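Local coordinates for protein Exo-alpha-sialidase (Clostridium perfringens, PDB 2V72) that binds galactose as the calcium-containing family 32 carbohydrate-binding module of a large sialidase toxin and may direct the enzyme to host glycans, at residues 13-18 with 61-66; 21-24 with 28-31; 35-40 with 72-77; 95-100 with 111-116. One frame throughout, in Å; residues are numbered along the deposited sequence.

Interaction 1 (13-18 with 61-66)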
loop_
_atom_site.group_PDB
_atom_site.type_symbol
_atom_site.label_atom_id
_atom_site.label_comp_id
_atom_site.label_asym_id
_atom_site.label_seq_id
_atom_site.Cartn_x
_atom_site.Cartn_y
_atom_site.Cartn_z
ATOM N N GLN A 13 -0.577 -12.533 4.621
ATOM C CA GLN A 13 0.001 -11.934 3.427
ATOM C C GLN A 13 0.263 -12.982 2.349
ATOM O O GLN A 13 0.309 -12.655 1.161
ATOM C CB GLN A 13 1.301 -11.198 3.775
ATOM C CG GLN A 13 1.107 -9.888 4.538
ATOM C CD GLN A 13 2.417 -9.167 4.815
ATOM O OE1 GLN A 13 3.392 -9.777 5.235
ATOM N NE2 GLN A 13 2.440 -7.860 4.586
ATOM N N SER A 14 0.431 -14.235 2.769
ATOM C CA SER A 14 0.619 -15.351 1.838
ATOM C C SER A 14 -0.640 -15.592 1.001
ATOM O O SER A 14 -0.566 -16.186 -0.073
ATOM C CB SER A 14 1.015 -16.628 2.583
ATOM O OG SER A 14 -0.102 -17.202 3.232
ATOM N N GLU A 15 -1.785 -15.129 1.501
ATOM C CA GLU A 15 -3.049 -15.193 0.769
ATOM C C GLU A 15 -3.230 -13.987 -0.152
ATOM O O GLU A 15 -4.208 -13.885 -0.903
ATOM C CB GLU A 15 -4.219 -15.302 1.744
ATOM C CG GLU A 15 -4.544 -16.732 2.125
ATOM C CD GLU A 15 -5.335 -16.831 3.405
ATOM O OE1 GLU A 15 -6.222 -15.979 3.620
ATOM O OE2 GLU A 15 -5.065 -17.762 4.201
ATOM N N MET A 16 -2.274 -13.075 -0.089
ATOM C CA MET A 16 -2.299 -11.890 -0.926
ATOM C C MET A 16 -1.393 -12.076 -2.127
ATOM O O MET A 16 -0.503 -12.926 -2.121
ATOM C CB MET A 16 -1.864 -10.652 -0.130
ATOM C CG MET A 16 -2.620 -10.445 1.180
ATOM S SD MET A 16 -1.947 -9.034 2.056
ATOM C CE MET A 16 -3.008 -9.004 3.505
ATOM N N THR A 17 -1.668 -11.287 -3.163
ATOM C CA THR A 17 -0.815 -11.151 -4.332
ATOM C C THR A 17 -0.770 -9.667 -4.611
ATOM O O THR A 17 -1.761 -8.963 -4.392
ATOM C CB THR A 17 -1.381 -11.871 -5.573
ATOM O OG1 THR A 17 -2.770 -11.564 -5.706
ATOM C CG2 THR A 17 -1.225 -13.376 -5.450
ATOM N N ALA A 18 0.377 -9.190 -5.087
ATOM C CA ALA A 18 0.582 -7.764 -5.269
ATOM C C ALA A 18 0.931 -7.394 -6.705
ATOM O O ALA A 18 1.481 -8.205 -7.461
ATOM C CB ALA A 18 1.649 -7.254 -4.304
ATOM N N LYS A 61 -9.796 -13.376 -1.050
ATOM C CA LYS A 61 -11.244 -13.580 -1.002
ATOM C C LYS A 61 -11.948 -12.294 -0.578
ATOM O O LYS A 61 -11.298 -11.263 -0.405
ATOM C CB LYS A 61 -11.614 -14.760 -0.091
ATOM C CG LYS A 61 -11.276 -14.597 1.382
ATOM C CD LYS A 61 -11.619 -15.889 2.147
ATOM C CE LYS A 61 -11.660 -15.688 3.669
ATOM N NZ LYS A 61 -12.767 -14.774 4.103
ATOM N N ALA A 62 -13.273 -12.345 -0.442
ATOM C CA ALA A 62 -14.032 -11.211 0.077
ATOM C C ALA A 62 -13.764 -11.034 1.576
ATOM O O ALA A 62 -13.974 -11.948 2.371
ATOM C CB ALA A 62 -15.516 -11.392 -0.193
ATOM N N ARG A 63 -13.275 -9.856 1.942
ATOM C CA ARG A 63 -12.907 -9.556 3.320
ATOM C C ARG A 63 -13.696 -8.358 3.841
ATOM O O ARG A 63 -14.220 -7.570 3.056
ATOM C CB ARG A 63 -11.407 -9.251 3.411
ATOM C CG ARG A 63 -10.491 -10.265 2.748
ATOM C CD ARG A 63 -10.246 -11.483 3.617
ATOM N NE ARG A 63 -9.249 -12.345 2.988
ATOM C CZ ARG A 63 -8.704 -13.431 3.538
ATOM N NH1 ARG A 63 -9.045 -13.830 4.761
ATOM N NH2 ARG A 63 -7.806 -14.122 2.844
ATOM N N LYS A 64 -13.771 -8.231 5.165
ATOM C CA LYS A 64 -14.354 -7.059 5.817
ATOM C C LYS A 64 -13.253 -6.313 6.562
ATOM O O LYS A 64 -12.961 -6.620 7.726
ATOM C CB LYS A 64 -15.463 -7.466 6.790
ATOM C CG LYS A 64 -16.735 -7.966 6.139
ATOM C CD LYS A 64 -17.785 -8.315 7.197
ATOM C CE LYS A 64 -19.073 -8.835 6.564
ATOM N NZ LYS A 64 -19.652 -7.876 5.564
ATOM N N VAL A 65 -12.639 -5.333 5.904
ATOM C CA VAL A 65 -11.419 -4.750 6.447
ATOM C C VAL A 65 -11.694 -3.556 7.357
ATOM O O VAL A 65 -12.399 -2.613 6.991
ATOM C CB VAL A 65 -10.313 -4.477 5.346
ATOM C CG1 VAL A 65 -10.491 -5.405 4.146
ATOM C CG2 VAL A 65 -10.268 -3.026 4.897
ATOM N N SER A 66 -11.145 -3.634 8.566
ATOM C CA SER A 66 -11.310 -2.582 9.563
ATOM C C SER A 66 -10.114 -1.636 9.606
ATOM O O SER A 66 -10.249 -0.500 10.045
ATOM C CB SER A 66 -11.609 -3.171 10.950
ATOM O OG SER A 66 -10.848 -4.341 11.208
#

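Interaction 2 (21-24 with 28-31). With CA (calcium ion), chain B.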
loop_
_atom_site.group_PDB
_atom_site.type_symbol
_atom_site.label_atom_id
_atom_site.label_comp_id
_atom_site.label_asym_id
_atom_site.label_seq_id
_atom_site.Cartn_x
_atom_site.Cartn_y
_atom_site.Cartn_z
ATOM N N THR A 21 1.947 -0.305 -10.774
ATOM C CA THR A 21 1.989 0.345 -12.078
ATOM C C THR A 21 3.422 0.767 -12.418
ATOM O O THR A 21 3.749 1.025 -13.587
ATOM C CB THR A 21 1.069 1.584 -12.107
ATOM O OG1 THR A 21 1.436 2.480 -11.047
ATOM C CG2 THR A 21 -0.387 1.181 -11.946
ATOM N N SER A 22 4.255 0.846 -11.376
ATOM C CA SER A 22 5.686 1.131 -11.495
ATOM C C SER A 22 6.446 0.387 -10.411
ATOM O O SER A 22 6.066 0.428 -9.231
ATOM C CB SER A 22 5.963 2.621 -11.365
ATOM O OG SER A 22 7.350 2.875 -11.527
ATOM N N GLU A 23 7.509 -0.306 -10.814
ATOM C CA GLU A 23 8.352 -1.019 -9.869
ATOM C C GLU A 23 9.778 -1.152 -10.371
ATOM O O GLU A 23 10.023 -1.516 -11.536
ATOM C CB GLU A 23 7.745 -2.378 -9.449
ATOM C CG GLU A 23 7.508 -3.406 -10.559
ATOM C CD GLU A 23 6.331 -4.343 -10.274
ATOM O OE1 GLU A 23 6.315 -5.009 -9.219
ATOM O OE2 GLU A 23 5.414 -4.431 -11.121
ATOM N N GLU A 24 10.713 -0.810 -9.493
ATOM C CA GLU A 24 12.118 -1.093 -9.701
ATOM C C GLU A 24 12.285 -2.600 -9.654
ATOM O O GLU A 24 11.641 -3.265 -8.837
ATOM C CB GLU A 24 12.964 -0.415 -8.614
ATOM C CG GLU A 24 14.473 -0.596 -8.770
ATOM C CD GLU A 24 15.014 -0.108 -10.117
ATOM O OE1 GLU A 24 14.622 0.988 -10.582
ATOM O OE2 GLU A 24 15.846 -0.832 -10.703
ATOM N N PRO A 28 10.081 -5.092 -6.298
ATOM C CA PRO A 28 8.787 -5.406 -6.916
ATOM C C PRO A 28 7.613 -5.240 -5.943
ATOM O O PRO A 28 7.814 -5.205 -4.731
ATOM C CB PRO A 28 8.935 -6.878 -7.298
ATOM C CG PRO A 28 9.889 -7.429 -6.291
ATOM C CD PRO A 28 10.842 -6.311 -5.963
ATOM N N ALA A 29 6.402 -5.150 -6.485
ATOM C CA ALA A 29 5.177 -5.082 -5.683
ATOM C C ALA A 29 5.074 -6.152 -4.584
ATOM O O ALA A 29 4.570 -5.874 -3.495
ATOM C CB ALA A 29 3.977 -5.150 -6.583
ATOM N N SER A 30 5.556 -7.361 -4.884
ATOM C CA SER A 30 5.490 -8.513 -3.990
ATOM C C SER A 30 6.310 -8.332 -2.714
ATOM O O SER A 30 6.049 -8.975 -1.690
ATOM C CB SER A 30 5.966 -9.767 -4.724
ATOM O OG SER A 30 7.328 -9.651 -5.118
ATOM N N SER A 31 7.302 -7.455 -2.782
ATOM C CA SER A 31 8.144 -7.167 -1.641
ATOM C C SER A 31 7.443 -6.296 -0.609
ATOM O O SER A 31 7.954 -6.118 0.489
ATOM C CB SER A 31 9.452 -6.529 -2.102
ATOM O OG SER A 31 10.307 -7.526 -2.624
HETATM CA CA CA B . 8.748 -6.178 2.655
HETATM O O HOH W 1 5.627 -7.745 -7.954
#

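Interaction 3 (35-40 with 72-77). With CA (calcium ion), chain B; GAL (beta-D-galactopyranose), chain C.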
loop_
_atom_site.group_PDB
_atom_site.type_symbol
_atom_site.label_atom_id
_atom_site.label_comp_id
_atom_site.label_asym_id
_atom_site.label_seq_id
_atom_site.Cartn_x
_atom_site.Cartn_y
_atom_site.Cartn_z
ATOM N N GLY A 35 6.394 -9.843 4.575
ATOM C CA GLY A 35 6.612 -9.923 6.020
ATOM C C GLY A 35 7.993 -9.497 6.476
ATOM O O GLY A 35 8.368 -9.746 7.623
ATOM N N ASN A 36 8.733 -8.848 5.581
ATOM C CA ASN A 36 10.102 -8.411 5.834
ATOM C C ASN A 36 10.224 -6.902 5.655
ATOM O O ASN A 36 10.000 -6.385 4.565
ATOM C CB ASN A 36 11.070 -9.138 4.882
ATOM C CG ASN A 36 12.538 -8.932 5.250
ATOM O OD1 ASN A 36 12.973 -7.824 5.554
ATOM N ND2 ASN A 36 13.306 -10.008 5.210
ATOM N N ILE A 37 10.588 -6.196 6.721
ATOM C CA ILE A 37 10.677 -4.733 6.682
ATOM C C ILE A 37 11.945 -4.205 5.974
ATOM O O ILE A 37 12.094 -2.992 5.758
ATOM C CB ILE A 37 10.499 -4.108 8.098
ATOM C CG1 ILE A 37 11.616 -4.562 9.049
ATOM C CG2 ILE A 37 9.104 -4.452 8.661
ATOM C CD1 ILE A 37 11.376 -4.229 10.545
ATOM N N ASN A 38 12.845 -5.120 5.616
ATOM C CA ASN A 38 14.056 -4.776 4.861
ATOM C C ASN A 38 13.862 -4.772 3.338
ATOM O O ASN A 38 14.700 -4.242 2.612
ATOM C CB ASN A 38 15.220 -5.700 5.244
ATOM C CG ASN A 38 15.634 -5.550 6.701
ATOM O OD1 ASN A 38 15.587 -4.458 7.274
ATOM N ND2 ASN A 38 16.045 -6.655 7.308
ATOM N N THR A 39 12.766 -5.363 2.864
ATOM C CA THR A 39 12.424 -5.352 1.437
ATOM C C THR A 39 11.221 -4.443 1.214
ATOM O O THR A 39 10.247 -4.496 1.980
ATOM C CB THR A 39 12.033 -6.746 0.931
ATOM O OG1 THR A 39 10.884 -7.192 1.657
ATOM C CG2 THR A 39 13.169 -7.750 1.113
ATOM N N MET A 40 11.270 -3.644 0.149
ATOM C CA MET A 40 10.183 -2.719 -0.176
ATOM C C MET A 40 9.698 -2.808 -1.621
ATOM O O MET A 40 10.432 -3.274 -2.503
ATOM C CB MET A 40 10.629 -1.285 0.096
ATOM C CG MET A 40 11.730 -0.785 -0.818
ATOM S SD MET A 40 12.321 0.821 -0.285
ATOM C CE MET A 40 13.597 0.311 0.872
ATOM N N PRO A 72 6.483 2.325 6.037
ATOM C CA PRO A 72 7.486 2.929 5.172
ATOM C C PRO A 72 8.813 2.177 5.206
ATOM O O PRO A 72 9.006 1.273 6.027
ATOM C CB PRO A 72 7.664 4.336 5.768
ATOM C CG PRO A 72 6.485 4.552 6.631
ATOM C CD PRO A 72 6.142 3.211 7.164
ATOM N N ARG A 73 9.721 2.561 4.317
ATOM C CA ARG A 73 11.073 2.020 4.300
ATOM C C ARG A 73 11.794 2.226 5.632
ATOM O O ARG A 73 11.762 3.304 6.224
ATOM C CB ARG A 73 11.881 2.612 3.146
ATOM C CG ARG A 73 12.040 4.123 3.169
ATOM C CD ARG A 73 12.646 4.621 1.872
ATOM N NE ARG A 73 13.970 4.055 1.636
ATOM C CZ ARG A 73 14.549 3.945 0.442
ATOM N NH1 ARG A 73 13.922 4.348 -0.662
ATOM N NH2 ARG A 73 15.755 3.413 0.353
ATOM N N THR A 74 12.439 1.160 6.085
ATOM C CA THR A 74 13.101 1.095 7.382
ATOM C C THR A 74 14.332 2.027 7.437
ATOM O O THR A 74 14.807 2.390 8.511
ATOM C CB THR A 74 13.451 -0.393 7.693
ATOM O OG1 THR A 74 13.241 -0.676 9.081
ATOM C CG2 THR A 74 14.872 -0.740 7.288
ATOM N N SER A 75 14.804 2.436 6.262
ATOM C CA SER A 75 15.987 3.276 6.106
ATOM C C SER A 75 15.848 4.083 4.807
ATOM O O SER A 75 15.214 3.623 3.855
ATOM C CB SER A 75 17.235 2.395 6.069
ATOM O OG SER A 75 18.367 3.117 5.638
ATOM N N GLY A 76 16.433 5.278 4.773
ATOM C CA GLY A 76 16.273 6.194 3.642
ATOM C C GLY A 76 14.929 6.898 3.691
ATOM O O GLY A 76 14.053 6.509 4.463
ATOM N N ASN A 77 14.753 7.938 2.878
ATOM C CA ASN A 77 13.448 8.619 2.816
ATOM C C ASN A 77 12.727 8.619 1.453
ATOM O O ASN A 77 11.536 8.925 1.376
ATOM C CB ASN A 77 13.508 10.028 3.439
ATOM C CG ASN A 77 14.403 10.996 2.675
ATOM O OD1 ASN A 77 14.496 12.175 3.040
ATOM N ND2 ASN A 77 15.065 10.517 1.622
HETATM CA CA CA B . 8.748 -6.178 2.655
HETATM C C1 GAL C . 18.625 5.177 -3.533
HETATM C C2 GAL C . 17.709 4.403 -2.587
HETATM C C3 GAL C . 16.684 3.575 -3.370
HETATM C C4 GAL C . 15.999 4.389 -4.470
HETATM C C5 GAL C . 17.010 5.165 -5.303
HETATM C C6 GAL C . 16.297 6.077 -6.297
HETATM O O1 GAL C . 19.402 6.064 -2.771
HETATM O O2 GAL C . 18.477 3.583 -1.730
HETATM O O3 GAL C . 15.695 3.103 -2.484
HETATM O O4 GAL C . 15.087 5.302 -3.898
HETATM O O5 GAL C . 17.859 5.934 -4.457
HETATM O O6 GAL C . 17.208 6.510 -7.284
HETATM O O HOH W 2 12.792 -0.957 4.310
#

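Interaction 4 (95-100 with 111-116)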
loop_
_atom_site.group_PDB
_atom_site.type_symbol
_atom_site.label_atom_id
_atom_site.label_comp_id
_atom_site.label_asym_id
_atom_site.label_seq_id
_atom_site.Cartn_x
_atom_site.Cartn_y
_atom_site.Cartn_z
ATOM N N THR A 95 -14.239 1.581 -5.461
ATOM C CA THR A 95 -14.752 2.730 -4.719
ATOM C C THR A 95 -13.701 3.356 -3.797
ATOM O O THR A 95 -13.035 2.651 -3.041
ATOM C CB THR A 95 -16.026 2.355 -3.919
ATOM O OG1 THR A 95 -16.267 3.326 -2.892
ATOM C CG2 THR A 95 -15.893 0.973 -3.279
ATOM N N LEU A 96 -13.571 4.683 -3.881
ATOM C CA LEU A 96 -12.688 5.468 -3.016
ATOM C C LEU A 96 -13.150 5.403 -1.560
ATOM O O LEU A 96 -14.303 5.717 -1.245
ATOM C CB LEU A 96 -12.632 6.929 -3.486
ATOM C CG LEU A 96 -11.668 7.881 -2.761
ATOM C CD1 LEU A 96 -10.243 7.725 -3.258
ATOM C CD2 LEU A 96 -12.109 9.325 -2.902
ATOM N N VAL A 97 -12.231 5.018 -0.680
ATOM C CA VAL A 97 -12.571 4.712 0.707
ATOM C C VAL A 97 -11.685 5.427 1.736
ATOM O O VAL A 97 -12.015 5.472 2.920
ATOM C CB VAL A 97 -12.577 3.180 0.940
ATOM C CG1 VAL A 97 -11.156 2.619 1.077
ATOM C CG2 VAL A 97 -13.458 2.816 2.129
ATOM N N ALA A 98 -10.565 5.975 1.276
ATOM C CA ALA A 98 -9.678 6.776 2.114
ATOM C C ALA A 98 -8.850 7.710 1.249
ATOM O O ALA A 98 -8.550 7.397 0.097
ATOM C CB ALA A 98 -8.773 5.886 2.959
ATOM N N GLU A 99 -8.505 8.866 1.805
ATOM C CA GLU A 99 -7.602 9.814 1.156
ATOM C C GLU A 99 -7.123 10.832 2.169
ATOM O O GLU A 99 -7.828 11.128 3.130
ATOM C CB GLU A 99 -8.270 10.515 -0.038
ATOM C CG GLU A 99 -9.681 11.049 0.228
ATOM C CD GLU A 99 -9.740 12.558 0.396
ATOM O OE1 GLU A 99 -8.902 13.123 1.139
ATOM O OE2 GLU A 99 -10.642 13.175 -0.222
ATOM N N GLY A 100 -5.920 11.360 1.956
ATOM C CA GLY A 100 -5.370 12.383 2.830
ATOM C C GLY A 100 -3.896 12.663 2.613
ATOM O O GLY A 100 -3.372 12.526 1.504
ATOM N N VAL A 111 -4.672 3.357 8.693
ATOM C CA VAL A 111 -5.958 3.822 8.199
ATOM C C VAL A 111 -7.008 2.881 8.775
ATOM O O VAL A 111 -6.946 1.664 8.578
ATOM C CB VAL A 111 -6.013 3.837 6.645
ATOM C CG1 VAL A 111 -7.437 4.074 6.155
ATOM C CG2 VAL A 111 -5.076 4.904 6.085
ATOM N N THR A 112 -7.956 3.448 9.509
ATOM C CA THR A 112 -8.977 2.636 10.161
ATOM C C THR A 112 -10.369 2.963 9.628
ATOM O O THR A 112 -10.693 4.119 9.351
ATOM C CB THR A 112 -8.894 2.747 11.702
ATOM O OG1 THR A 112 -7.594 2.314 12.135
ATOM C CG2 THR A 112 -9.961 1.874 12.386
ATOM N N PHE A 113 -11.174 1.921 9.464
ATOM C CA PHE A 113 -12.554 2.066 9.036
ATOM C C PHE A 113 -13.484 1.671 10.181
ATOM O O PHE A 113 -13.648 0.479 10.478
ATOM C CB PHE A 113 -12.822 1.219 7.784
ATOM C CG PHE A 113 -11.881 1.499 6.644
ATOM C CD1 PHE A 113 -10.814 0.648 6.382
ATOM C CD2 PHE A 113 -12.057 2.616 5.834
ATOM C CE1 PHE A 113 -9.940 0.899 5.330
ATOM C CE2 PHE A 113 -11.184 2.877 4.783
ATOM C CZ PHE A 113 -10.131 2.017 4.530
ATOM N N ASP A 114 -14.070 2.683 10.827
ATOM C CA ASP A 114 -15.042 2.490 11.916
ATOM C C ASP A 114 -16.143 1.508 11.505
ATOM O O ASP A 114 -16.454 0.571 12.245
ATOM C CB ASP A 114 -15.655 3.831 12.348
ATOM C CG ASP A 114 -14.639 4.774 13.004
ATOM O OD1 ASP A 114 -13.646 4.295 13.606
ATOM O OD2 ASP A 114 -14.849 6.008 12.929
ATOM N N SER A 115 -16.721 1.739 10.328
ATOM C CA SER A 115 -17.521 0.731 9.628
ATOM C C SER A 115 -16.608 -0.073 8.694
ATOM O O SER A 115 -16.089 0.487 7.724
ATOM C CB SER A 115 -18.632 1.389 8.806
ATOM O OG SER A 115 -19.838 1.471 9.540
ATOM N N PRO A 116 -16.415 -1.382 8.981
ATOM C CA PRO A 116 -15.511 -2.245 8.201
ATOM C C PRO A 116 -15.961 -2.406 6.747
ATOM O O PRO A 116 -17.138 -2.658 6.475
ATOM C CB PRO A 116 -15.582 -3.591 8.930
ATOM C CG PRO A 116 -16.125 -3.269 10.288
ATOM C CD PRO A 116 -17.067 -2.130 10.069
#

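Interaction 1 (13-18 with 61-66)
Glu15, the last residue of the 3-10 turn 13-15, reaches Arg63 near the start of strand 62-71, and this one ion pair makes the contact. A backbone bond from Met16 N to Gln13 O (2.9 Å) closes the turn around it, while the amide of Gln13 turns to Leu139 and Glu138. Beyond CG the chain of Glu15 runs extended and delivers OE1 to NH2 of Arg63 at 2.6 Å. The N-H points at the oxygen with an angle of 158°, nearly in line with the C-O bond of the carboxylate, and the carboxylate and guanidinium planes are almost coplanar, 6° apart. A bend at chi2 (-81°) carries the arginine head across to meet the glutamate chain at about a right angle. CG of Lys61 lies 3.4 Å above the guanidinium plane, displaced toward its rim, and NH2 also donates to Leu59 O, which fixes the rotation of the group. Met16, next in sequence, turns inward onto Val57 and Val141, and Thr17 enters strand 17-20, pairing with Asn58. A salt bridge from one carboxylate oxygen to the guanidinium edge thus links the two sheets of a beta-sandwich, the fold of F5/8 type C (discoidin-like) domains.

Interaction 2 (21-24 with 28-31)
The loop that leads from strand 17-20 to the calcium site is closed by a side-chain-to-backbone bond, in which Glu23 takes the amide of Ala29 at the start of the 3-10 segment 29-31. Glu23 OE1 accepts from Ala29 N at 2.7 Å, and the bond is nearly straight, with an N-H...O angle of 175°. With CG flanked by both backbone neighbours of CA (chi1 61°) and the chain extended beyond it, the carboxylate reaches residues 28-31. The same oxygen rests against the carbon atoms around that amide, 3.4 Å from Pro28 CA and 3.5 Å from Ala29 CB. A water donates to Glu23 OE1 and accepts from Ser30 N, each at 3.1 Å, extending the grip of the carboxylate to the next amide of the turn. The negative charge at this N-terminal end would be expected to favour the short helical turn electrostatically. Within the turn, Ser31 N bonds to Pro28 O (3.0 Å). Glu24 sends its carboxylate elsewhere, to Trp45 N in the galactose pocket, and Ala29 packs on Ala18, Ala20 and Leu55. Ser31 O then binds the calcium ion at 2.3 Å, so the turn held by Glu23 leads directly into the calcium-binding loop of this carbohydrate-binding module.

Interaction 3 (35-40 with 72-77)
Ile37 and Thr74 bring the two loops together, their CA atoms 6.4 Å apart, where a type I beta turn from Asn36 to Thr39 meets residues 72-77 without a direct hydrogen bond between them. A water bridges the backbones instead, donating to Ile37 O and accepting from Thr74 N. Thr74 lays its CB against Ile37 O at 3.5 Å, and its CG2 lies near OD1 of Asn38. The more telling pair is Met40 and Arg73. The methionine chain bends at its last torsion (chi3 88°), which brings CE over one face of the guanidinium, 3.6 Å above the plane and toward its rim; the same methyl lies 3.7 Å from Arg73 CB. At the guanidinium edge, Arg73 NE donates to Ser75 O (2.6 Å, in the carbonyl plane), and NH1 also donates to Asn78 O. With its rotation fixed in this way, the group presents NH1 and NH2 to the galactose: both donate to O3, at 2.8 and 2.9 Å respectively, and NH2 adds a weak bond to O2. On the other loop, Asn36 OD1 accepts from Asn38 N in an Asx turn, while Asn36 O, Thr39 O and Thr39 OG1 all bind the calcium ion. A calcium-binding turn thus packs beside the arginine of this module's galactose pocket. Residues 35-40 precede strand 41-42 and residues 72-77 follow strand 62-71; strand 135-142 adjoins both loops, with Ser135 touching Met40 and Arg73, and Ala137 touching Met40.

Interaction 4 (95-100 with 111-116)
Val97 and Phe113 form the heart of this apolar contact, their side chains crossing at about a right angle. CG2 of the valine lies 3.5 Å from CE2 of the ring, while CG1 reaches CZ at 3.7 Å, so both branches sit on one side of the ring plane, by the rim around CE2. Val97 O also approaches CE2, at 3.3 Å, from the edge and near the ring plane. The phenylalanine's CG stands beside its backbone N and anti to the carbonyl carbon (chi1 -55°), a setting that carries the ring across toward residues 95-100. Beside this pair, Ala98 CB meets Val111 CG1 at 3.9 Å and lies 4.3 Å from Phe113 CE2, approaching the ring obliquely. What allows two successive residues to point the same way is a classic beta bulge: Val97 and Ala98 both face Ile86 on the neighbouring strand, so both side chains turn toward residues 111-113 where a regular strand would alternate. Farther out, Ile86 packs against both bulge residues, and Val65 and Ile68 of strand 62-71 also touch Phe113. The axes of 95-100 and 111-113 approach to 8.7 Å, with 135° between their directions, fitting side-chain packing between two sheets. Strand 93-101 is the outermost strand of its sheet, hydrogen-bonded to strand 84-90, whereas strand 109-113 pairs with strand 62-71 in the facing sheet.

How the interactions relate
Interactions 2 and 3 share the calcium ion: Ser31 from the first and Asn36 and Thr39 from the second bind it, with Asp34, Ala137 and Glu138 completing the site. Their centres lie about 13 Å apart, and interaction 3 extends from the metal to galactose through Arg73, beside His42, Trp45, Asn78 and Phe133 of the pocket. Interaction 1 joins interaction 2 by packing, Ala18 CB lying 3.3 Å from Ala29 O, and meets interaction 4 on adjacent strands, where Ser66 O and Phe113 N are 2.7 Å apart, a probable hydrogen bond. Interaction 4 lies across the chain's centre from interactions 2 and 3, its centre about 24 Å from the centre of each.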